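Local atomic coordinates of hydrolase (Burkholderia cenocepacia, PDB entry 4QKU), a protein that probably hydrolyses fumarylacetoacetate to fumarate and acetoacetate, the last step of phenylalanine and tyrosine breakdown, as a metal-dependent member of the FAH family. Residues Ala68-Arg72 with Ala73-Thr77. Sequence-based numbering, arbitrary orientation.
Sequences AALAR and AGLVT
Leu70 meets both Leu75 and Val76 where helix 67-72 ends and the chain turns back against its last turn. Its CB lies 4.0 Å from Val76 CG1. Next along the side chain, CG reaches Leu75 CB at 4.0 Å. With CG anti to the backbone N (chi1 -151°), chi2 of 62° sets CD1 against Leu75 CB and brings CD2 to 4.2 Å from Val76 CB. Leu70 crosses each of the two side chains at about a right angle. Val76 CG1 also packs against the backbone of Ala71, whose short side chain is consistent with so close an approach.

The reversal is a Schellman motif. Leu75 N donates to Leu70 O (3.0 Å), and Gly74 N to Ala71 O (2.9 Å), the second donor standing well above the carbonyl plane. Gly74 takes a positive phi (78°), which a residue without a side chain adopts readily. A water donates to both Ala71 O and Val76 O, bridging helix end and returning chain.

Leu70 and Leu75 continue onto helices 98-111 and 117-120. The contact thus pairs apolar side chains with a capped helix end: hydrogen bonds occupy Leu70 O and Ala71 O, while the leucines join the turn to those two helices within the fumarylacetoacetase N-terminal family region.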
ATOM      1  N   ALA B  68      12.855 -25.232  -9.258  1.00 18.26           N
ATOM      2  CA  ALA B  68      12.490 -25.489 -10.654  1.00 19.06           C
ATOM      3  C   ALA B  68      13.269 -26.653 -11.213  1.00 19.71           C
ATOM      4  O   ALA B  68      12.682 -27.584 -11.761  1.00 19.69           O
ATOM      5  CB  ALA B  68      12.732 -24.256 -11.521  1.00 19.14           C
ATOM      6  N   ALA B  69      14.587 -26.606 -11.011  1.00 20.28           N
ATOM      7  CA  ALA B  69      15.497 -27.675 -11.447  1.00 21.20           C
ATOM      8  C   ALA B  69      15.166 -29.007 -10.801  1.00 21.52           C
ATOM      9  O   ALA B  69      15.235 -30.057 -11.442  1.00 22.15           O
ATOM     10  CB  ALA B  69      16.943 -27.316 -11.145  1.00 21.15           C
ATOM     11  N   LEU B  70      14.808 -28.960  -9.530  1.00 21.63           N
ATOM     12  CA  LEU B  70      14.439 -30.174  -8.807  1.00 22.51           C
ATOM     13  C   LEU B  70      13.151 -30.751  -9.396  1.00 23.11           C
ATOM     14  O   LEU B  70      13.020 -31.976  -9.540  1.00 23.79           O
ATOM     15  CB  LEU B  70      14.296 -29.874  -7.312  1.00 22.05           C
ATOM     16  CG  LEU B  70      14.580 -30.992  -6.326  1.00 22.74           C
ATOM     17  CD1 LEU B  70      16.021 -31.484  -6.424  1.00 22.98           C
ATOM     18  CD2 LEU B  70      14.268 -30.513  -4.911  1.00 22.52           C
ATOM     19  N   ALA B  71      12.221 -29.866  -9.775  1.00 22.92           N
ATOM     20  CA  ALA B  71      10.947 -30.292 -10.367  1.00 23.52           C
ATOM     21  C   ALA B  71      11.155 -30.905 -11.759  1.00 24.54           C
ATOM     22  O   ALA B  71      10.606 -31.968 -12.055  1.00 24.33           O
ATOM     23  CB  ALA B  71       9.972 -29.145 -10.434  1.00 22.74           C
ATOM     24  N   ARG B  72      11.998 -30.273 -12.575  1.00 25.39           N
ATOM     25  CA  ARG B  72      12.318 -30.812 -13.897  1.00 27.23           C
ATOM     26  C   ARG B  72      12.907 -32.218 -13.796  1.00 27.70           C
ATOM     27  O   ARG B  72      12.607 -33.065 -14.630  1.00 28.97           O
ATOM     28  CB  ARG B  72      13.255 -29.885 -14.668  1.00 28.10           C
ATOM     29  CG  ARG B  72      12.517 -28.771 -15.376  1.00 29.64           C
ATOM     30  CD  ARG B  72      13.417 -28.013 -16.339  1.00 31.53           C
ATOM     31  NE  ARG B  72      14.400 -27.232 -15.591  1.00 32.73           N
ATOM     32  CZ  ARG B  72      14.173 -26.013 -15.077  1.00 33.79           C
ATOM     33  NH1 ARG B  72      15.130 -25.392 -14.396  1.00 34.53           N
ATOM     34  NH2 ARG B  72      12.995 -25.388 -15.236  1.00 32.88           N
ATOM     35  N   ALA B  73      13.724 -32.461 -12.766  1.00 27.16           N
ATOM     36  CA  ALA B  73      14.297 -33.793 -12.497  1.00 27.13           C
ATOM     37  C   ALA B  73      13.331 -34.790 -11.850  1.00 26.50           C
ATOM     38  O   ALA B  73      13.701 -35.927 -11.605  1.00 27.63           O
ATOM     39  CB  ALA B  73      15.534 -33.660 -11.632  1.00 26.65           C
ATOM     40  N   GLY B  74      12.101 -34.380 -11.589  1.00 25.80           N
ATOM     41  CA  GLY B  74      11.098 -35.273 -11.014  1.00 25.86           C
ATOM     42  C   GLY B  74      11.230 -35.520  -9.525  1.00 25.41           C
ATOM     43  O   GLY B  74      10.526 -36.349  -8.980  1.00 24.93           O
ATOM     44  N   LEU B  75      12.102 -34.770  -8.856  1.00 25.25           N
ATOM     45  CA  LEU B  75      12.388 -35.011  -7.454  1.00 25.16           C
ATOM     46  C   LEU B  75      11.561 -34.153  -6.492  1.00 24.84           C
ATOM     47  O   LEU B  75      11.703 -34.274  -5.285  1.00 25.13           O
ATOM     48  CB  LEU B  75      13.888 -34.834  -7.190  1.00 25.10           C
ATOM     49  CG  LEU B  75      14.826 -35.891  -7.793  1.00 25.62           C
ATOM     50  CD1 LEU B  75      16.253 -35.572  -7.392  1.00 25.64           C
ATOM     51  CD2 LEU B  75      14.471 -37.301  -7.349  1.00 25.98           C
ATOM     52  N   VAL B  76      10.701 -33.300  -7.016  1.00 24.90           N
ATOM     53  CA  VAL B  76       9.707 -32.637  -6.182  1.00 25.27           C
ATOM     54  C   VAL B  76       8.495 -32.402  -7.054  1.00 25.70           C
ATOM     55  O   VAL B  76       8.626 -32.008  -8.209  1.00 25.34           O
ATOM     56  CB  VAL B  76      10.220 -31.311  -5.566  1.00 24.99           C
ATOM     57  CG1 VAL B  76      10.422 -30.249  -6.635  1.00 24.64           C
ATOM     58  CG2 VAL B  76       9.264 -30.795  -4.508  1.00 24.82           C
ATOM     59  N   THR B  77       7.318 -32.690  -6.525  1.00 27.11           N
ATOM     60  CA  THR B  77       6.116 -32.585  -7.322  1.00 29.75           C
ATOM     61  C   THR B  77       5.096 -31.715  -6.611  1.00 31.23           C
ATOM     62  O   THR B  77       5.038 -31.690  -5.397  1.00 32.12           O
ATOM     63  CB  THR B  77       5.518 -33.971  -7.675  1.00 30.17           C
ATOM     64  OG1 THR B  77       5.454 -34.777  -6.500  1.00 31.21           O
ATOM     65  CG2 THR B  77       6.384 -34.698  -8.720  1.00 30.12           C
TER
HETATM   66  O   HOH W   1       8.032 -32.891 -10.748  1.00 22.44           O